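Local structure of FixK2 protein (Bradyrhizobium japonicum, 4I2O) at residues S183-G188 with L193-V198; G83-P88 with G188-L193; M149-R154 with M158-T163; Q204-T207 with G212-G215. The protein is a CRP/FNR-superfamily transcription factor that binds DNA as a two-subunit assembly and probably regulates genes linked to nitrogen fixation. The protein carries 1 engineered substitution. All coordinates share one frame; numbering follows the deposited sequence.

Contact 1. Residues S183-G188 with L193-V198. Engineered in segment 183-188: Ser183 (natural residue Cys). With nucleotides of chain D; nucleotides of chain C.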
# COMPACT_ATOMS: atom_id res chain seq x y z
N SER A 183 -11.66 -7.15 17.08
CA SER A 183 -12.20 -8.48 16.92
C SER A 183 -11.39 -9.30 15.95
O SER A 183 -10.54 -8.78 15.23
CB SER A 183 -13.62 -8.37 16.34
OG SER A 183 -13.51 -7.83 15.02
N ARG A 184 -11.70 -10.60 15.91
CA ARG A 184 -11.03 -11.50 14.99
C ARG A 184 -11.39 -11.14 13.53
O ARG A 184 -10.60 -11.33 12.57
CB ARG A 184 -11.45 -12.99 15.34
CG ARG A 184 -10.96 -13.47 16.77
CD ARG A 184 -9.41 -13.52 16.85
NE ARG A 184 -8.96 -14.31 18.02
CZ ARG A 184 -8.36 -13.82 19.11
NH1 ARG A 184 -8.14 -12.49 19.29
NH2 ARG A 184 -7.99 -14.68 20.05
N ARG A 185 -12.61 -10.64 13.34
CA ARG A 185 -12.99 -10.25 11.99
C ARG A 185 -12.19 -9.01 11.54
O ARG A 185 -11.78 -8.91 10.35
CB ARG A 185 -14.49 -9.91 11.99
CG ARG A 185 -14.98 -9.44 10.59
CD ARG A 185 -16.51 -9.16 10.62
NE ARG A 185 -17.22 -10.45 10.61
CZ ARG A 185 -17.25 -11.22 9.51
NH1 ARG A 185 -16.67 -10.82 8.35
NH2 ARG A 185 -17.86 -12.38 9.53
N ASP A 186 -11.96 -8.07 12.45
CA ASP A 186 -11.10 -6.94 12.03
C ASP A 186 -9.70 -7.46 11.74
O ASP A 186 -9.03 -7.00 10.78
CB ASP A 186 -10.98 -5.89 13.15
CG ASP A 186 -12.17 -4.96 13.25
OD1 ASP A 186 -13.19 -5.15 12.58
OD2 ASP A 186 -12.07 -4.02 14.07
N ILE A 187 -9.18 -8.37 12.57
CA ILE A 187 -7.82 -8.87 12.27
C ILE A 187 -7.81 -9.55 10.90
O ILE A 187 -6.88 -9.35 10.13
CB ILE A 187 -7.28 -9.83 13.34
CG1 ILE A 187 -7.22 -9.07 14.71
CG2 ILE A 187 -5.90 -10.36 12.99
CD1 ILE A 187 -6.96 -10.04 15.90
N GLY A 188 -8.76 -10.44 10.63
CA GLY A 188 -8.79 -11.09 9.30
C GLY A 188 -8.89 -10.04 8.20
O GLY A 188 -8.19 -10.18 7.21
N LEU A 193 -7.59 -12.31 5.35
CA LEU A 193 -7.97 -13.71 5.80
C LEU A 193 -9.35 -13.69 6.44
O LEU A 193 -9.86 -12.64 6.75
CB LEU A 193 -6.97 -14.24 6.89
CG LEU A 193 -5.49 -14.32 6.47
CD1 LEU A 193 -4.61 -14.64 7.70
CD2 LEU A 193 -5.37 -15.44 5.37
N THR A 194 -9.95 -14.87 6.66
CA THR A 194 -11.20 -14.97 7.47
C THR A 194 -10.82 -15.01 8.92
O THR A 194 -9.68 -15.38 9.31
CB THR A 194 -12.01 -16.29 7.14
OG1 THR A 194 -11.16 -17.40 7.41
CG2 THR A 194 -12.44 -16.33 5.67
N LEU A 195 -11.77 -14.60 9.76
CA LEU A 195 -11.55 -14.65 11.20
C LEU A 195 -11.32 -16.10 11.67
O LEU A 195 -10.54 -16.31 12.63
CB LEU A 195 -12.77 -14.00 11.87
CG LEU A 195 -14.13 -14.72 11.84
CD1 LEU A 195 -14.37 -15.81 12.98
CD2 LEU A 195 -15.32 -13.75 11.85
N GLU A 196 -11.90 -17.10 11.00
CA GLU A 196 -11.68 -18.50 11.39
C GLU A 196 -10.22 -18.87 11.17
O GLU A 196 -9.61 -19.53 11.99
CB GLU A 196 -12.54 -19.45 10.54
CG GLU A 196 -14.02 -19.37 10.84
CD GLU A 196 -14.80 -18.53 9.85
OE1 GLU A 196 -14.27 -17.46 9.40
OE2 GLU A 196 -15.92 -18.98 9.49
N THR A 197 -9.68 -18.52 10.00
CA THR A 197 -8.27 -18.78 9.78
C THR A 197 -7.36 -18.12 10.81
O THR A 197 -6.39 -18.72 11.31
CB THR A 197 -7.91 -18.34 8.35
OG1 THR A 197 -8.58 -19.30 7.50
CG2 THR A 197 -6.38 -18.48 8.13
N VAL A 198 -7.62 -16.84 11.08
CA VAL A 198 -6.88 -16.16 12.17
C VAL A 198 -7.03 -16.92 13.48
O VAL A 198 -6.04 -17.19 14.17
CB VAL A 198 -7.35 -14.69 12.30
CG1 VAL A 198 -6.74 -14.03 13.55
CG2 VAL A 198 -6.96 -13.89 11.05
P DA D 19 -9.02 -17.40 4.03
OP1 DA D 19 -9.00 -15.97 3.57
OP2 DA D 19 -9.03 -17.70 5.50
O5' DA D 19 -10.25 -18.07 3.30
C5' DA D 19 -10.35 -18.09 1.88
C4' DA D 19 -11.76 -18.54 1.51
O4' DA D 19 -11.86 -19.99 1.73
C3' DA D 19 -12.92 -17.96 2.34
O3' DA D 19 -13.95 -17.66 1.31
C2' DA D 19 -13.31 -19.03 3.35
C1' DA D 19 -12.86 -20.33 2.66
N9 DA D 19 -12.27 -21.28 3.59
C8 DA D 19 -11.27 -21.11 4.51
N7 DA D 19 -10.95 -22.20 5.22
C5 DA D 19 -11.82 -23.15 4.72
C6 DA D 19 -11.95 -24.51 5.02
N6 DA D 19 -11.20 -25.13 5.96
N1 DA D 19 -12.89 -25.22 4.34
C2 DA D 19 -13.60 -24.57 3.40
N3 DA D 19 -13.55 -23.30 2.99
C4 DA D 19 -12.64 -22.61 3.72
P DA C 7 -13.61 -11.78 18.97
OP1 DA C 7 -12.54 -10.99 19.62
OP2 DA C 7 -13.85 -11.66 17.48
O5' DA C 7 -13.43 -13.33 19.23
C5' DA C 7 -13.26 -13.82 20.66
C4' DA C 7 -13.18 -15.35 20.57
O4' DA C 7 -14.50 -15.85 20.28
C3' DA C 7 -12.24 -15.87 19.50
O3' DA C 7 -11.21 -16.56 20.29
C2' DA C 7 -13.10 -16.86 18.65
C1' DA C 7 -14.32 -17.07 19.59
N9 DA C 7 -15.56 -17.25 18.83
C8 DA C 7 -16.13 -16.40 17.93
N7 DA C 7 -17.27 -16.82 17.40
C5 DA C 7 -17.49 -18.05 18.05
C6 DA C 7 -18.51 -18.99 17.93
N6 DA C 7 -19.53 -18.75 17.09
N1 DA C 7 -18.46 -20.13 18.73
C2 DA C 7 -17.36 -20.23 19.52
N3 DA C 7 -16.30 -19.37 19.68
C4 DA C 7 -16.45 -18.31 18.93
P DT C 8 -10.05 -17.45 19.53
OP1 DT C 8 -8.92 -17.56 20.55
OP2 DT C 8 -9.98 -17.03 18.13
O5' DT C 8 -10.70 -18.98 19.48
C5' DT C 8 -10.98 -19.52 20.77
C4' DT C 8 -11.66 -20.85 20.54
O4' DT C 8 -12.90 -20.68 19.82
C3' DT C 8 -10.85 -21.83 19.67
O3' DT C 8 -10.77 -22.98 20.48
C2' DT C 8 -11.64 -22.16 18.41
C1' DT C 8 -13.02 -21.79 18.88
N1 DT C 8 -14.00 -21.30 17.81
C2 DT C 8 -15.21 -21.95 17.58
O2 DT C 8 -15.56 -23.01 18.13
N3 DT C 8 -16.04 -21.38 16.67
C4 DT C 8 -15.77 -20.21 15.94
O4 DT C 8 -16.64 -19.77 15.18
C5 DT C 8 -14.50 -19.56 16.19
C7 DT C 8 -14.12 -18.29 15.44
C6 DT C 8 -13.67 -20.11 17.12

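Contact 2. Residues G83-P88 with G188-L193. With nucleotides of chain D.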
# COMPACT_ATOMS: atom_id res chain seq x y z
N GLY A 83 -6.77 -1.12 6.01
CA GLY A 83 -5.47 -0.69 5.59
C GLY A 83 -4.58 -0.37 6.76
O GLY A 83 -3.34 -0.49 6.66
N ALA A 84 -5.18 -0.03 7.92
CA ALA A 84 -4.36 0.32 9.04
C ALA A 84 -5.20 0.36 10.30
O ALA A 84 -6.40 0.68 10.25
CB ALA A 84 -3.69 1.73 8.83
N PHE A 85 -4.53 0.10 11.41
CA PHE A 85 -5.13 0.34 12.76
C PHE A 85 -4.41 1.52 13.34
O PHE A 85 -3.18 1.60 13.22
CB PHE A 85 -4.87 -0.85 13.63
CG PHE A 85 -5.69 -2.07 13.25
CD1 PHE A 85 -7.10 -2.04 13.36
CD2 PHE A 85 -5.07 -3.23 12.80
CE1 PHE A 85 -7.87 -3.14 13.01
CE2 PHE A 85 -5.86 -4.39 12.51
CZ PHE A 85 -7.28 -4.33 12.60
N HIS A 86 -5.13 2.49 13.92
CA HIS A 86 -4.46 3.68 14.51
C HIS A 86 -4.69 3.60 16.00
O HIS A 86 -5.81 3.35 16.45
CB HIS A 86 -5.12 4.94 14.00
CG HIS A 86 -5.23 4.95 12.50
ND1 HIS A 86 -4.11 4.89 11.71
CD2 HIS A 86 -6.29 4.98 11.66
CE1 HIS A 86 -4.49 4.96 10.43
NE2 HIS A 86 -5.80 4.97 10.38
N LEU A 87 -3.59 3.67 16.74
CA LEU A 87 -3.58 3.34 18.16
C LEU A 87 -3.14 4.65 18.86
O LEU A 87 -2.82 5.62 18.20
CB LEU A 87 -2.56 2.21 18.38
CG LEU A 87 -2.90 0.91 17.67
CD1 LEU A 87 -1.75 -0.05 17.90
CD2 LEU A 87 -4.24 0.29 18.21
N PRO A 88 -3.15 4.70 20.21
CA PRO A 88 -2.85 5.99 20.84
C PRO A 88 -1.50 6.62 20.46
O PRO A 88 -0.44 5.94 20.41
CB PRO A 88 -2.89 5.66 22.34
CG PRO A 88 -3.89 4.55 22.41
CD PRO A 88 -3.67 3.72 21.16
N GLY A 188 -8.76 -10.44 10.63
CA GLY A 188 -8.79 -11.09 9.30
C GLY A 188 -8.89 -10.04 8.20
O GLY A 188 -8.19 -10.18 7.21
N ASP A 189 -9.74 -9.00 8.34
CA ASP A 189 -9.84 -7.97 7.27
C ASP A 189 -8.62 -7.09 7.13
O ASP A 189 -8.39 -6.55 6.04
CB ASP A 189 -11.14 -7.08 7.37
CG ASP A 189 -12.38 -7.87 7.13
OD1 ASP A 189 -12.29 -8.92 6.44
OD2 ASP A 189 -13.49 -7.41 7.51
N TYR A 190 -7.76 -7.05 8.15
CA TYR A 190 -6.44 -6.39 8.00
C TYR A 190 -5.48 -7.29 7.26
O TYR A 190 -4.67 -6.82 6.45
CB TYR A 190 -5.89 -6.14 9.42
CG TYR A 190 -4.54 -5.39 9.54
CD1 TYR A 190 -4.31 -4.14 8.91
CD2 TYR A 190 -3.52 -5.93 10.30
CE1 TYR A 190 -3.11 -3.44 9.11
CE2 TYR A 190 -2.31 -5.22 10.50
CZ TYR A 190 -2.13 -3.99 9.91
OH TYR A 190 -0.97 -3.25 10.12
N LEU A 191 -5.61 -8.60 7.45
CA LEU A 191 -4.63 -9.55 6.91
C LEU A 191 -5.11 -10.28 5.64
O LEU A 191 -4.41 -11.16 5.18
CB LEU A 191 -4.29 -10.68 7.96
CG LEU A 191 -3.74 -10.15 9.30
CD1 LEU A 191 -3.48 -11.34 10.28
CD2 LEU A 191 -2.45 -9.35 8.94
N GLY A 192 -6.27 -9.93 5.08
CA GLY A 192 -6.74 -10.60 3.85
C GLY A 192 -7.14 -12.03 4.12
O GLY A 192 -7.04 -12.89 3.25
N LEU A 193 -7.59 -12.31 5.35
CA LEU A 193 -7.97 -13.71 5.80
C LEU A 193 -9.35 -13.69 6.44
O LEU A 193 -9.86 -12.64 6.75
CB LEU A 193 -6.97 -14.24 6.89
CG LEU A 193 -5.49 -14.32 6.47
CD1 LEU A 193 -4.61 -14.64 7.70
CD2 LEU A 193 -5.37 -15.44 5.37
P DA D 19 -9.02 -17.40 4.03
OP1 DA D 19 -9.00 -15.97 3.57
OP2 DA D 19 -9.03 -17.70 5.50
O5' DA D 19 -10.25 -18.07 3.30
C5' DA D 19 -10.35 -18.09 1.88
C4' DA D 19 -11.76 -18.54 1.51
O4' DA D 19 -11.86 -19.99 1.73
C3' DA D 19 -12.92 -17.96 2.34
O3' DA D 19 -13.95 -17.66 1.31
C2' DA D 19 -13.31 -19.03 3.35
C1' DA D 19 -12.86 -20.33 2.66
N9 DA D 19 -12.27 -21.28 3.59
C8 DA D 19 -11.27 -21.11 4.51
N7 DA D 19 -10.95 -22.20 5.22
C5 DA D 19 -11.82 -23.15 4.72
C6 DA D 19 -11.95 -24.51 5.02
N6 DA D 19 -11.20 -25.13 5.96
N1 DA D 19 -12.89 -25.22 4.34
C2 DA D 19 -13.60 -24.57 3.40
N3 DA D 19 -13.55 -23.30 2.99
C4 DA D 19 -12.64 -22.61 3.72
O HOH W 1 -1.77 -0.58 11.20

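Contact 3. Residues M149-R154 with M158-T163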
# COMPACT_ATOMS: atom_id res chain seq x y z
N MET A 149 1.37 -4.58 1.28
CA MET A 149 1.13 -5.31 0.00
C MET A 149 1.87 -6.60 -0.12
O MET A 149 1.33 -7.59 -0.66
CB MET A 149 1.52 -4.39 -1.18
CG MET A 149 0.55 -3.20 -1.34
SD MET A 149 0.97 -2.21 -2.84
CE MET A 149 2.39 -1.26 -2.40
N LEU A 150 3.13 -6.62 0.32
CA LEU A 150 3.90 -7.85 0.30
C LEU A 150 3.19 -8.90 1.12
O LEU A 150 3.12 -10.07 0.75
CB LEU A 150 5.31 -7.63 0.83
CG LEU A 150 6.27 -8.82 0.94
CD1 LEU A 150 6.49 -9.51 -0.42
CD2 LEU A 150 7.61 -8.43 1.56
N LEU A 151 2.77 -8.53 2.32
CA LEU A 151 2.00 -9.48 3.14
C LEU A 151 0.75 -10.01 2.46
O LEU A 151 0.51 -11.25 2.45
CB LEU A 151 1.61 -8.72 4.47
CG LEU A 151 0.80 -9.59 5.49
CD1 LEU A 151 1.11 -9.13 6.89
CD2 LEU A 151 -0.78 -9.52 5.30
N LEU A 152 -0.07 -9.13 1.90
CA LEU A 152 -1.35 -9.52 1.28
C LEU A 152 -1.15 -10.27 -0.04
O LEU A 152 -1.95 -11.18 -0.35
CB LEU A 152 -2.27 -8.32 1.02
CG LEU A 152 -2.65 -7.52 2.30
CD1 LEU A 152 -3.26 -6.18 1.86
CD2 LEU A 152 -3.72 -8.33 3.10
N GLY A 153 -0.11 -9.93 -0.76
CA GLY A 153 0.15 -10.64 -2.03
C GLY A 153 0.87 -11.97 -1.86
O GLY A 153 0.67 -12.91 -2.66
N ARG A 154 1.75 -12.08 -0.86
CA ARG A 154 2.69 -13.19 -0.90
C ARG A 154 2.83 -14.04 0.39
O ARG A 154 3.37 -15.18 0.29
CB ARG A 154 4.09 -12.70 -1.38
CG ARG A 154 4.03 -12.17 -2.81
CD ARG A 154 3.99 -13.42 -3.70
NE ARG A 154 3.77 -13.26 -5.17
CZ ARG A 154 2.70 -13.74 -5.81
NH1 ARG A 154 1.69 -14.27 -5.12
NH2 ARG A 154 2.66 -13.74 -7.15
N MET A 158 -0.19 -18.19 8.16
CA MET A 158 0.58 -18.13 9.41
C MET A 158 1.61 -17.00 9.44
O MET A 158 1.77 -16.29 10.46
CB MET A 158 1.25 -19.45 9.70
CG MET A 158 2.09 -19.48 11.03
SD MET A 158 1.13 -19.12 12.57
CE MET A 158 0.40 -20.77 12.72
N GLU A 159 2.31 -16.81 8.33
CA GLU A 159 3.19 -15.62 8.25
C GLU A 159 2.51 -14.31 8.47
O GLU A 159 3.10 -13.35 9.06
CB GLU A 159 3.90 -15.64 6.84
CG GLU A 159 4.89 -16.78 6.68
CD GLU A 159 5.31 -16.95 5.21
OE1 GLU A 159 4.59 -16.41 4.30
OE2 GLU A 159 6.24 -17.75 4.94
N ARG A 160 1.28 -14.17 7.95
CA ARG A 160 0.52 -12.94 8.16
C ARG A 160 0.18 -12.77 9.62
O ARG A 160 0.29 -11.67 10.16
CB ARG A 160 -0.80 -12.94 7.37
CG ARG A 160 -0.59 -13.06 5.82
CD ARG A 160 -1.91 -13.16 5.10
NE ARG A 160 -1.56 -13.48 3.67
CZ ARG A 160 -2.28 -13.12 2.61
NH1 ARG A 160 -3.42 -12.43 2.73
NH2 ARG A 160 -1.85 -13.47 1.37
N VAL A 161 -0.27 -13.84 10.25
CA VAL A 161 -0.63 -13.70 11.67
C VAL A 161 0.57 -13.42 12.57
O VAL A 161 0.50 -12.58 13.48
CB VAL A 161 -1.38 -14.99 12.14
CG1 VAL A 161 -1.61 -14.97 13.71
CG2 VAL A 161 -2.79 -15.02 11.45
N ALA A 162 1.69 -14.06 12.29
CA ALA A 162 2.88 -13.80 13.08
C ALA A 162 3.35 -12.36 12.83
O ALA A 162 3.78 -11.69 13.76
CB ALA A 162 3.97 -14.78 12.69
N THR A 163 3.27 -11.90 11.58
CA THR A 163 3.64 -10.48 11.32
C THR A 163 2.76 -9.56 12.18
O THR A 163 3.26 -8.64 12.83
CB THR A 163 3.46 -10.11 9.85
OG1 THR A 163 4.33 -10.94 9.13
CG2 THR A 163 3.90 -8.61 9.60
O HOH W 2 -4.97 -12.10 0.33
O HOH W 3 -0.39 -15.31 -0.71

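Contact 4. Residues Q204-T207 with G212-G215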
# COMPACT_ATOMS: atom_id res chain seq x y z
N GLN A 204 -3.03 -22.52 17.18
CA GLN A 204 -1.83 -23.27 16.98
C GLN A 204 -0.62 -22.67 17.71
O GLN A 204 0.17 -23.44 18.30
CB GLN A 204 -1.58 -23.35 15.45
CG GLN A 204 -0.41 -24.19 15.01
CD GLN A 204 -0.28 -24.18 13.50
OE1 GLN A 204 -1.25 -23.84 12.79
NE2 GLN A 204 0.91 -24.51 12.99
N LEU A 205 -0.49 -21.33 17.68
CA LEU A 205 0.65 -20.65 18.35
C LEU A 205 0.55 -20.86 19.85
O LEU A 205 1.57 -21.09 20.54
CB LEU A 205 0.69 -19.14 18.02
CG LEU A 205 0.90 -18.82 16.54
CD1 LEU A 205 0.62 -17.29 16.24
CD2 LEU A 205 2.34 -19.23 16.17
N HIS A 206 -0.68 -20.80 20.35
CA HIS A 206 -0.93 -21.10 21.77
C HIS A 206 -0.50 -22.51 22.15
O HIS A 206 0.19 -22.72 23.18
CB HIS A 206 -2.40 -20.91 22.10
CG HIS A 206 -2.73 -21.17 23.55
ND1 HIS A 206 -3.56 -22.19 23.95
CD2 HIS A 206 -2.32 -20.55 24.68
CE1 HIS A 206 -3.63 -22.20 25.28
NE2 HIS A 206 -2.90 -21.20 25.74
N THR A 207 -0.91 -23.49 21.37
CA THR A 207 -0.65 -24.91 21.69
C THR A 207 0.85 -25.18 21.64
O THR A 207 1.37 -25.96 22.42
CB THR A 207 -1.38 -25.83 20.67
OG1 THR A 207 -2.79 -25.74 20.90
CG2 THR A 207 -0.94 -27.26 20.84
N GLY A 212 0.56 -16.71 25.07
CA GLY A 212 -0.29 -17.06 26.21
C GLY A 212 -1.56 -16.24 26.00
O GLY A 212 -1.48 -15.15 25.40
N PHE A 213 -2.70 -16.71 26.52
CA PHE A 213 -3.95 -15.94 26.50
C PHE A 213 -4.43 -15.67 27.91
O PHE A 213 -4.25 -16.50 28.80
CB PHE A 213 -5.09 -16.71 25.83
CG PHE A 213 -5.01 -16.79 24.33
CD1 PHE A 213 -5.20 -15.66 23.56
CD2 PHE A 213 -4.84 -18.01 23.71
CE1 PHE A 213 -5.16 -15.75 22.16
CE2 PHE A 213 -4.81 -18.11 22.33
CZ PHE A 213 -4.96 -16.96 21.57
N SER A 214 -5.06 -14.51 28.09
CA SER A 214 -5.75 -14.20 29.34
C SER A 214 -7.13 -13.71 28.93
O SER A 214 -7.51 -12.56 29.19
CB SER A 214 -5.01 -13.14 30.13
OG SER A 214 -3.97 -13.74 30.87
N GLY A 215 -7.84 -14.57 28.21
CA GLY A 215 -9.00 -14.13 27.46
C GLY A 215 -8.51 -13.91 26.02
O GLY A 215 -7.33 -13.73 25.76
O HOH W 4 -2.62 -19.36 27.81

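Contact 1. Residues S183-G188 with L193-V198
The turn of the helix-turn-helix is closed where Gly188 meets Leu193: Leu193 N donates to Gly188 O at 2.9 Å, nearly straight at 170°. Any CB on Gly188 would run into Leu193 O, so glycine permits this tight approach. Val198 straddles the first helix, with CG2 resting 3.8 Å from Gly188 CA and CG1 meeting Ile187 CG2 as the two side chains cross at about a right angle. Leu195 CB lies 3.5 Å from Arg184 O. With its CG wedged between backbone N and carbonyl carbon (chi1 70°), Leu195 sends CD2 over one face of the Arg185 guanidinium and CD1 to the thymine methyl C7 of DT8 of chain C, 3.5 Å away. Phosphates bind where each helix starts. Arg184 NE and NH2 grip OP2 and OP1 of DT8, NH2 also reaching Ala216 O, while Arg184 N binds OP2 of DA7 of chain C. On the other strand, Thr194 N, Thr194 OG1 and Thr197 OG1 converge on OP2 of DA19 of chain D, the last at 2.6 Å. Thr194 OG1 also N-caps helix 195-207 by accepting from Thr197 N. With Glu196 OE2 hydrogen-bonded to a cytosine N4, this is the recognition-helix arrangement of the CRP/FNR helix-turn-helix.

Contact 2. Residues G83-P88 with G188-L193
The Tyr190 ring takes Phe85 on one face and the carbonyl oxygen Gly83 O at its edge. Phe85 presents CE2, which stands 3.4 Å above the tyrosine plane near CG, displaced toward the rim, and CD2 follows over the same face. This is an edge-to-face pair, the edge of Phe85 toward the face of Tyr190, with centroids 4.7 Å apart and planes inclined at 53°. Gly83 O lies in the tyrosine plane, 3.8 Å from Tyr190 CE1, and Ala84 CA approaches the same carbon obliquely. The His148 ring is also stacked with Tyr190. A chi1 of -177° carries the tyrosine ring away from its own helix, 184-191, toward strand 80-86. Here the DNA-binding domain meets the cyclic nucleotide-binding-type β domain, at a classic beta bulge in which Gly83 and Ala84 both face Ser71 of the adjoining strand. The phenol end is tied down by polar partners: Tyr190 OH is hydrogen-bonded to Glu167 OE1 and accepts from water 1 at 3.0 Å, and that water in turn accepts from Phe85 N at 2.9 Å. An alanine in place of Tyr190 is likely to open a gap beside Phe85 and leave water 1 and Glu167 without their hydroxyl partner. Beside the rings, Asp189 OD2 forms a salt bridge with Arg80 NE and Asp189 OD1 another with Arg154 of the second subunit, while Tyr190 O accepts from His148 NE2.

Contact 3. Residues M149-R154 with M158-T163
Apolar packing between Leu151 and Arg160 brings the two helices together, their short segments running nearly antiparallel at 155° with axes 9.9 Å apart. Leu151 CD2 lies against the methylene part of the arginine, 3.6 Å from Arg160 CG, and its other methyl, CD1, sits 3.9 Å from Thr163 CB. A chi1 of -179° carries Leu151 CG toward the second helix, where the two methyls part between Arg160 and Thr163.

Polar contacts gather at the end of Arg160. Its chain, extended from CG to NE, lays the guanidinium beneath the last turn of helix 128-154, with Leu151 O 3.0 Å above one face and Leu152 CA over that same face. Arg160 NH2 makes a weak hydrogen bond to Leu152 O, 2.9 Å long but bent to 117°. Arg160 NE also donates to Lys155 O, and NH1 to Leu191 O. Water 2, at the guanidinium edge, accepts from Arg160 NH1 at 2.9 Å. Within the second helix, Thr163 OG1 donates to Glu159 O, which Thr163 N approaches from the opposite face of the carbonyl.

Helix 128-154 is the long dimerisation helix of the CRP/FNR fold, and Leu152 packs on Leu152 of the second subunit. Helix 157-172 opens the DNA-binding domain, and Leu191 of helix 184-191 touches both Leu151 and Val161.

Contact 4. Residues Q204-T207 with G212-G215
Segments 204-207 and 212-215 come closest at His206 and Gly212, whose CA atoms are 6.0 Å apart. Among the side chains, Phe213 sets CD2 over one face of the imidazole, 3.7 Å from His206 CD2 and shifted toward the rim, while Phe213 CE2 reaches His206 CB, also at 3.7 Å. The planes are inclined at 46° and the centroids stand 5.3 Å apart, so the rings meet obliquely. His206 turns its imidazole toward the strand by placing CG opposite the backbone N (chi1 -179°), and Gly212 CA lies at the imidazole edge, 4.3 Å from His206 CD2. A single water joins the partners: water 4 is hydrogen-bonded to His206 NE2 at 2.8 Å and accepts from Phe213 N at 2.9 Å. A serine in place of Phe213 would probably uncover this face of the imidazole and leave His206 freer to turn. Phe213 also packs on a DNA phosphate. The strand belongs to the wing of the winged helix-turn-helix, Gly212 pairing by its backbone with Val220 of strand 218-221. Leu205 packs on Met158, Val161 and Leu165 of helix 157-172 and touches Leu211, so the recognition helix ends between that helix and the wing.

Contacts 1 and 4 lie within the DNA-binding domain; contact 3 joins it to the dimerisation helix, contact 2 to the β domain. Contacts 1 and 2 share Gly188 and Leu193, have centres 10 Å apart, and touch where Phe85 CZ packs 3.7 Å from Asp186 O. Contact 3, centred 12 Å from contact 2, meets it through Arg160 NH1 and Leu191 O and meets contact 1 through Leu193. Contact 4 lies 16 Å from contact 1 between centres, on the same recognition helix, with Phe213 CE1 3.7 Å from Arg184 NH2. Contact 1 meets DNA backbone and bases, contact 4 packs Phe213 on a phosphate, and contacts 1, 2 and 3 touch the second subunit.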